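Local coordinates for SIR4-interacting protein SIF2 (Saccharomyces cerevisiae, PDB 1R5M) that antagonizes telomeric silencing in yeast and is a WD40-repeat subunit of the Set3 corepressor complex, at residues S305-R313 with L325-G336; D351-L362 with L380-Q389. All blocks are in the same frame, centred on the assembly; numbering follows the deposited sequence.

Contact 1 (S305-R313 with L325-G336); sequences SCSMDGSVR and LSIVDGVPIFAG
In the beta-propeller of this WD40 domain, the turn S307-G310 of WD repeat 6 meets I327 and P332 where the chain passes to repeat 7. Strand 311-313 pairs antiparallel with 325-327: V312 and S326 exchange two backbone hydrogen bonds, V312 N to S326 O at 2.8 Å, and V328 N continues the pairing to G310 O. Beyond the type II turn V328-V331, I333 N reaches S307 O at 3.2 Å, approaching from the opposite face of that carbonyl to G310 N. The I333 side chain packs against V312 and C306, its CD1 3.7 Å from V312 CG2, the two side chains crossing at about a right angle, and its CG2 against C306 SG. On the same sheet face as I327 and L325, S311 OG bonds to D309 OD1 (2.7 Å) and accepts from R313 NE, while S311 CB rests 3.9 Å from I327 CB. A valine in place of S311 would probably leave R313 NE without this acceptor and take from D309 OD1 one of the two bonds it receives from S311; D309 OD2 is held by H288 and S289. M308, bent at chi2 and chi3, brings SD obliquely to the F334 ring, 3.9 Å from F334 CD2, a Met-aromatic contact.

Contact 2 (D351-L362 with L380-Q389); sequences DGQVNVYDLKKL and LPIPLYASYQ
Strands 354-358 and 384-388 run antiparallel, their segment axes 4.4 Å apart at closest, and a classic beta bulge at Y385 and A386 turns both backbone nitrogens onto V356 O, at 2.8 Å from Y385 N and 3.2 Å from A386 N. V354 and Y388 pair through two hydrogen bonds, and D358 N closes the far end on P383 O. On the face shared by N355, Y357 and L384, L384 turns at chi2 (58°) beyond a CG held opposite the backbone N (chi1 178°), which brings CD1 over one face of the Y357 ring, offset toward the rim and 4.3 Å from the ring centroid, a CH-pi contact; the same methyl sits 3.6 Å from N355 CG. I382 comes across Y357 at about a right angle, its CG2 3.6 Å from Y357 CB, while I382 O lies near the ring plane at the edge. On the other face V354 CB meets Y388 CB; at the bulge V356 and Y385 lie side by side, V356 CG1 near Y385 CD2. Past the strand, D358 OD1 accepts from K360 N, capping the short helix, and forms a salt bridge with K344. L362 of that helix slides past L380 and rests its CD1 4.1 Å from P383 CD. Backbone bonds thus hold the strand pair along its length, with apolar contacts on both faces and a charged D358 probably stabilised by both K344 and the helix end.

Overall arrangement
Contact 1 and contact 2 follow one another along the chain and lie with their centres 11 Å apart on the same side of the chain's centre. Contact 1 spans the passage from WD repeat 6 to repeat 7; contact 2 joins the last strand of repeat 7 to strand 380-388, beyond residues 365-378, which are not modelled. They meet where strand 380-388 runs parallel to 321-327, the strand that follows repeat 6 and pairs with its strand 311-316: L325 N probably bonds to L380 O, and S326 CB packs on Y357 CE1. Strand 380-388 also pairs in parallel with 37-44 near the N-terminus, so strand 380-388, the outer strand of its blade, is paired with strands of both neighbouring blades.

Contact 1 (S305-R313 with L325-G336)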
# COMPACT_ATOMS: atom_id res chain seq x y z
N SER A 305 -7.52 -7.38 -7.73
CA SER A 305 -7.87 -5.98 -7.53
C SER A 305 -9.19 -5.83 -6.80
O SER A 305 -10.00 -6.75 -6.77
CB SER A 305 -7.97 -5.28 -8.89
OG SER A 305 -8.91 -5.94 -9.73
N CYS A 306 -9.38 -4.67 -6.18
CA CYS A 306 -10.65 -4.39 -5.51
C CYS A 306 -11.01 -2.96 -5.89
O CYS A 306 -10.14 -2.14 -6.21
CB CYS A 306 -10.58 -4.61 -4.00
SG CYS A 306 -9.32 -3.74 -3.10
N SER A 307 -12.30 -2.66 -5.84
CA SER A 307 -12.76 -1.36 -6.31
C SER A 307 -13.89 -0.73 -5.53
O SER A 307 -14.50 -1.35 -4.65
CB SER A 307 -13.18 -1.55 -7.78
OG SER A 307 -14.03 -0.53 -8.26
N MET A 308 -14.17 0.52 -5.86
CA MET A 308 -15.25 1.25 -5.23
C MET A 308 -16.57 0.61 -5.66
O MET A 308 -17.62 0.91 -5.09
CB MET A 308 -15.22 2.72 -5.63
CG MET A 308 -14.13 3.52 -4.93
SD MET A 308 -14.41 3.69 -3.15
CE MET A 308 -15.60 5.04 -3.10
N ASP A 309 -16.52 -0.28 -6.65
CA ASP A 309 -17.73 -0.95 -7.11
C ASP A 309 -18.10 -2.11 -6.19
O ASP A 309 -19.06 -2.84 -6.45
CB ASP A 309 -17.59 -1.44 -8.57
CG ASP A 309 -16.53 -2.52 -8.76
OD1 ASP A 309 -16.08 -3.13 -7.77
OD2 ASP A 309 -16.15 -2.76 -9.92
N GLY A 310 -17.32 -2.28 -5.12
CA GLY A 310 -17.59 -3.33 -4.15
C GLY A 310 -17.15 -4.74 -4.51
O GLY A 310 -17.50 -5.69 -3.81
N SER A 311 -16.38 -4.89 -5.58
CA SER A 311 -15.94 -6.22 -5.99
C SER A 311 -14.44 -6.46 -5.87
O SER A 311 -13.63 -5.53 -5.87
CB SER A 311 -16.35 -6.49 -7.45
OG SER A 311 -15.58 -5.72 -8.36
N VAL A 312 -14.10 -7.74 -5.75
CA VAL A 312 -12.73 -8.20 -5.67
C VAL A 312 -12.62 -9.11 -6.88
O VAL A 312 -13.44 -10.02 -7.06
CB VAL A 312 -12.47 -9.03 -4.39
CG1 VAL A 312 -11.04 -9.55 -4.39
CG2 VAL A 312 -12.72 -8.17 -3.16
N ARG A 313 -11.63 -8.86 -7.73
CA ARG A 313 -11.47 -9.65 -8.94
C ARG A 313 -10.07 -10.23 -9.09
O ARG A 313 -9.08 -9.52 -8.92
CB ARG A 313 -11.82 -8.81 -10.16
CG ARG A 313 -13.27 -8.32 -10.14
CD ARG A 313 -13.59 -7.36 -11.28
NE ARG A 313 -14.92 -6.77 -11.09
CZ ARG A 313 -15.97 -7.04 -11.85
NH1 ARG A 313 -15.87 -7.89 -12.86
NH2 ARG A 313 -17.14 -6.46 -11.58
N LEU A 325 -14.38 -13.87 -8.87
CA LEU A 325 -14.77 -12.59 -8.31
C LEU A 325 -15.77 -12.76 -7.18
O LEU A 325 -16.51 -13.75 -7.11
CB LEU A 325 -15.38 -11.69 -9.38
CG LEU A 325 -16.80 -12.00 -9.85
CD1 LEU A 325 -17.32 -10.85 -10.70
CD2 LEU A 325 -16.82 -13.31 -10.62
N SER A 326 -15.77 -11.78 -6.29
CA SER A 326 -16.69 -11.75 -5.16
C SER A 326 -17.13 -10.31 -5.02
O SER A 326 -16.34 -9.39 -5.25
CB SER A 326 -16.00 -12.22 -3.88
OG SER A 326 -15.76 -13.62 -3.94
N ILE A 327 -18.38 -10.09 -4.64
CA ILE A 327 -18.88 -8.74 -4.52
C ILE A 327 -19.94 -8.56 -3.44
O ILE A 327 -20.70 -9.48 -3.14
CB ILE A 327 -19.49 -8.26 -5.86
CG1 ILE A 327 -20.02 -6.83 -5.72
CG2 ILE A 327 -20.61 -9.20 -6.28
CD1 ILE A 327 -20.68 -6.30 -6.97
N VAL A 328 -19.95 -7.37 -2.86
CA VAL A 328 -20.93 -6.99 -1.85
C VAL A 328 -21.60 -5.79 -2.51
O VAL A 328 -21.19 -4.65 -2.32
CB VAL A 328 -20.26 -6.56 -0.53
CG1 VAL A 328 -21.32 -6.08 0.45
CG2 VAL A 328 -19.50 -7.73 0.06
N ASP A 329 -22.62 -6.07 -3.31
CA ASP A 329 -23.35 -5.05 -4.04
C ASP A 329 -23.68 -3.79 -3.25
O ASP A 329 -24.24 -3.86 -2.15
CB ASP A 329 -24.64 -5.64 -4.62
CG ASP A 329 -25.60 -6.13 -3.55
OD1 ASP A 329 -25.18 -6.98 -2.72
OD2 ASP A 329 -26.76 -5.67 -3.52
N GLY A 330 -23.32 -2.65 -3.82
CA GLY A 330 -23.60 -1.37 -3.18
C GLY A 330 -22.67 -0.96 -2.06
O GLY A 330 -22.82 0.14 -1.52
N VAL A 331 -21.72 -1.81 -1.69
CA VAL A 331 -20.79 -1.48 -0.61
C VAL A 331 -19.37 -1.35 -1.13
O VAL A 331 -18.69 -2.35 -1.37
CB VAL A 331 -20.83 -2.54 0.51
CG1 VAL A 331 -19.92 -2.11 1.66
CG2 VAL A 331 -22.26 -2.73 1.00
N PRO A 332 -18.90 -0.11 -1.32
CA PRO A 332 -17.55 0.17 -1.82
C PRO A 332 -16.44 -0.40 -0.94
O PRO A 332 -16.59 -0.54 0.27
CB PRO A 332 -17.50 1.69 -1.85
CG PRO A 332 -18.94 2.07 -2.10
CD PRO A 332 -19.67 1.13 -1.18
N ILE A 333 -15.33 -0.74 -1.58
CA ILE A 333 -14.16 -1.24 -0.86
C ILE A 333 -13.18 -0.07 -0.84
O ILE A 333 -12.95 0.55 -1.88
CB ILE A 333 -13.53 -2.45 -1.57
CG1 ILE A 333 -14.46 -3.66 -1.42
CG2 ILE A 333 -12.15 -2.73 -0.99
CD1 ILE A 333 -14.01 -4.90 -2.17
N PHE A 334 -12.63 0.23 0.33
CA PHE A 334 -11.70 1.34 0.48
C PHE A 334 -10.23 0.93 0.38
O PHE A 334 -9.37 1.76 0.07
CB PHE A 334 -11.93 2.05 1.81
CG PHE A 334 -13.15 2.93 1.84
CD1 PHE A 334 -13.47 3.65 2.98
CD2 PHE A 334 -13.98 3.04 0.72
CE1 PHE A 334 -14.59 4.47 3.01
CE2 PHE A 334 -15.11 3.86 0.74
CZ PHE A 334 -15.41 4.58 1.90
N ALA A 335 -9.94 -0.34 0.66
CA ALA A 335 -8.56 -0.81 0.60
C ALA A 335 -8.49 -2.33 0.58
O ALA A 335 -9.36 -3.00 1.13
CB ALA A 335 -7.77 -0.27 1.79
N GLY A 336 -7.46 -2.85 -0.07
CA GLY A 336 -7.25 -4.28 -0.16
C GLY A 336 -5.77 -4.56 0.01
O GLY A 336 -4.93 -3.80 -0.48

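Contact 2 (D351-L362 with L380-Q389)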
# COMPACT_ATOMS: atom_id res chain seq x y z
N ASP A 351 -18.65 -0.15 4.95
CA ASP A 351 -19.51 -0.35 6.11
C ASP A 351 -18.74 -0.78 7.36
O ASP A 351 -19.35 -1.13 8.38
CB ASP A 351 -20.62 -1.38 5.80
CG ASP A 351 -20.07 -2.76 5.49
OD1 ASP A 351 -18.83 -2.92 5.48
OD2 ASP A 351 -20.88 -3.68 5.25
N GLY A 352 -17.42 -0.75 7.29
CA GLY A 352 -16.60 -1.12 8.44
C GLY A 352 -16.29 -2.60 8.58
O GLY A 352 -15.69 -3.03 9.57
N GLN A 353 -16.69 -3.39 7.59
CA GLN A 353 -16.42 -4.82 7.66
C GLN A 353 -15.16 -5.18 6.88
O GLN A 353 -14.88 -4.62 5.82
CB GLN A 353 -17.59 -5.63 7.10
CG GLN A 353 -17.37 -7.14 7.19
CD GLN A 353 -18.64 -7.94 6.96
OE1 GLN A 353 -19.70 -7.60 7.49
NE2 GLN A 353 -18.53 -9.02 6.18
N VAL A 354 -14.39 -6.11 7.44
CA VAL A 354 -13.18 -6.59 6.80
C VAL A 354 -13.43 -8.02 6.37
O VAL A 354 -13.86 -8.85 7.18
CB VAL A 354 -11.97 -6.60 7.76
CG1 VAL A 354 -10.76 -7.23 7.06
CG2 VAL A 354 -11.64 -5.19 8.21
N ASN A 355 -13.21 -8.30 5.10
CA ASN A 355 -13.37 -9.65 4.58
C ASN A 355 -12.00 -10.17 4.19
O ASN A 355 -11.21 -9.44 3.59
CB ASN A 355 -14.27 -9.68 3.34
CG ASN A 355 -15.75 -9.83 3.67
OD1 ASN A 355 -16.58 -9.91 2.77
ND2 ASN A 355 -16.07 -9.89 4.95
N VAL A 356 -11.72 -11.41 4.55
CA VAL A 356 -10.46 -12.03 4.16
C VAL A 356 -10.85 -13.14 3.19
O VAL A 356 -11.64 -14.02 3.53
CB VAL A 356 -9.71 -12.64 5.37
CG1 VAL A 356 -8.42 -13.29 4.90
CG2 VAL A 356 -9.40 -11.56 6.39
N TYR A 357 -10.32 -13.06 1.98
CA TYR A 357 -10.61 -14.04 0.94
C TYR A 357 -9.47 -15.05 0.82
O TYR A 357 -8.30 -14.70 0.97
CB TYR A 357 -10.84 -13.33 -0.39
CG TYR A 357 -12.13 -12.53 -0.40
CD1 TYR A 357 -13.35 -13.16 -0.62
CD2 TYR A 357 -12.12 -11.16 -0.12
CE1 TYR A 357 -14.55 -12.44 -0.55
CE2 TYR A 357 -13.31 -10.44 -0.05
CZ TYR A 357 -14.52 -11.09 -0.26
OH TYR A 357 -15.70 -10.38 -0.17
N ASP A 358 -9.83 -16.29 0.55
CA ASP A 358 -8.86 -17.37 0.42
C ASP A 358 -8.57 -17.65 -1.04
O ASP A 358 -9.48 -17.97 -1.82
CB ASP A 358 -9.39 -18.62 1.12
CG ASP A 358 -8.41 -19.76 1.11
OD1 ASP A 358 -7.20 -19.52 0.94
OD2 ASP A 358 -8.85 -20.92 1.28
N LEU A 359 -7.30 -17.53 -1.42
CA LEU A 359 -6.88 -17.76 -2.79
C LEU A 359 -6.16 -19.09 -2.95
O LEU A 359 -5.80 -19.47 -4.06
CB LEU A 359 -5.93 -16.63 -3.23
CG LEU A 359 -6.35 -15.19 -2.94
CD1 LEU A 359 -5.27 -14.24 -3.44
CD2 LEU A 359 -7.68 -14.88 -3.62
N LYS A 360 -5.96 -19.81 -1.85
CA LYS A 360 -5.25 -21.08 -1.86
C LYS A 360 -5.64 -22.06 -2.97
O LYS A 360 -4.80 -22.45 -3.78
CB LYS A 360 -5.39 -21.78 -0.50
CG LYS A 360 -4.57 -23.06 -0.39
CD LYS A 360 -4.62 -23.64 1.01
CE LYS A 360 -3.74 -24.88 1.12
NZ LYS A 360 -3.74 -25.44 2.50
N LYS A 361 -6.91 -22.46 -3.01
CA LYS A 361 -7.35 -23.40 -4.03
C LYS A 361 -7.24 -22.81 -5.43
O LYS A 361 -6.88 -23.51 -6.38
CB LYS A 361 -8.79 -23.84 -3.75
CG LYS A 361 -8.97 -24.44 -2.36
CD LYS A 361 -7.92 -25.51 -2.09
CE LYS A 361 -7.97 -25.99 -0.65
NZ LYS A 361 -6.87 -26.96 -0.35
N LEU A 362 -7.53 -21.52 -5.56
CA LEU A 362 -7.44 -20.85 -6.85
C LEU A 362 -5.99 -20.81 -7.33
O LEU A 362 -5.74 -20.72 -8.54
CB LEU A 362 -8.01 -19.43 -6.74
CG LEU A 362 -9.53 -19.36 -6.64
CD1 LEU A 362 -9.97 -17.99 -6.13
CD2 LEU A 362 -10.14 -19.65 -8.01
N LEU A 380 -15.85 -17.90 -11.37
CA LEU A 380 -15.74 -18.63 -10.12
C LEU A 380 -15.81 -17.64 -8.96
O LEU A 380 -15.41 -16.49 -9.10
CB LEU A 380 -14.42 -19.39 -10.05
CG LEU A 380 -14.14 -20.46 -11.12
CD1 LEU A 380 -12.74 -21.01 -10.94
CD2 LEU A 380 -15.18 -21.57 -11.01
N PRO A 381 -16.33 -18.07 -7.81
CA PRO A 381 -16.40 -17.14 -6.68
C PRO A 381 -15.10 -17.20 -5.89
O PRO A 381 -14.40 -18.21 -5.93
CB PRO A 381 -17.58 -17.66 -5.88
CG PRO A 381 -17.43 -19.15 -6.05
CD PRO A 381 -17.11 -19.29 -7.52
N ILE A 382 -14.74 -16.12 -5.20
CA ILE A 382 -13.53 -16.15 -4.39
C ILE A 382 -14.01 -16.52 -2.99
O ILE A 382 -14.77 -15.77 -2.37
CB ILE A 382 -12.82 -14.78 -4.34
CG1 ILE A 382 -12.47 -14.31 -5.76
CG2 ILE A 382 -11.54 -14.89 -3.53
CD1 ILE A 382 -11.82 -12.94 -5.81
N PRO A 383 -13.59 -17.68 -2.48
CA PRO A 383 -14.00 -18.14 -1.15
C PRO A 383 -13.79 -17.13 -0.03
O PRO A 383 -12.71 -16.55 0.09
CB PRO A 383 -13.16 -19.40 -0.94
CG PRO A 383 -12.96 -19.91 -2.34
CD PRO A 383 -12.66 -18.64 -3.09
N LEU A 384 -14.82 -16.91 0.78
CA LEU A 384 -14.72 -16.00 1.91
C LEU A 384 -14.15 -16.81 3.08
O LEU A 384 -14.78 -17.75 3.56
CB LEU A 384 -16.09 -15.43 2.28
CG LEU A 384 -16.10 -14.49 3.49
CD1 LEU A 384 -15.17 -13.31 3.25
CD2 LEU A 384 -17.53 -14.01 3.74
N TYR A 385 -12.96 -16.44 3.53
CA TYR A 385 -12.30 -17.15 4.61
C TYR A 385 -12.73 -16.68 6.00
O TYR A 385 -12.97 -17.50 6.89
CB TYR A 385 -10.78 -16.97 4.47
CG TYR A 385 -9.95 -17.74 5.47
CD1 TYR A 385 -9.89 -19.13 5.44
CD2 TYR A 385 -9.21 -17.07 6.45
CE1 TYR A 385 -9.11 -19.83 6.35
CE2 TYR A 385 -8.43 -17.76 7.36
CZ TYR A 385 -8.38 -19.14 7.31
OH TYR A 385 -7.60 -19.84 8.20
N ALA A 386 -12.82 -15.37 6.17
CA ALA A 386 -13.18 -14.81 7.47
C ALA A 386 -13.67 -13.38 7.35
O ALA A 386 -13.44 -12.71 6.34
CB ALA A 386 -11.98 -14.87 8.40
N SER A 387 -14.35 -12.91 8.39
CA SER A 387 -14.86 -11.54 8.42
C SER A 387 -14.70 -10.94 9.81
O SER A 387 -14.73 -11.65 10.82
CB SER A 387 -16.35 -11.51 8.04
OG SER A 387 -16.57 -11.98 6.72
N TYR A 388 -14.53 -9.62 9.85
CA TYR A 388 -14.40 -8.87 11.10
C TYR A 388 -15.39 -7.71 11.01
O TYR A 388 -15.37 -6.95 10.04
CB TYR A 388 -12.98 -8.32 11.25
CG TYR A 388 -12.74 -7.58 12.55
CD1 TYR A 388 -12.83 -8.23 13.78
CD2 TYR A 388 -12.41 -6.22 12.55
CE1 TYR A 388 -12.60 -7.55 14.98
CE2 TYR A 388 -12.18 -5.53 13.74
CZ TYR A 388 -12.27 -6.21 14.95
OH TYR A 388 -12.02 -5.54 16.13
N GLN A 389 -16.25 -7.58 12.01
CA GLN A 389 -17.26 -6.53 12.03
C GLN A 389 -17.98 -6.58 13.37
O GLN A 389 -17.87 -7.55 14.11
CB GLN A 389 -18.26 -6.76 10.89
CG GLN A 389 -19.50 -5.86 10.88
CD GLN A 389 -19.19 -4.42 10.53
OE1 GLN A 389 -19.62 -3.91 9.48
NE2 GLN A 389 -18.45 -3.75 11.39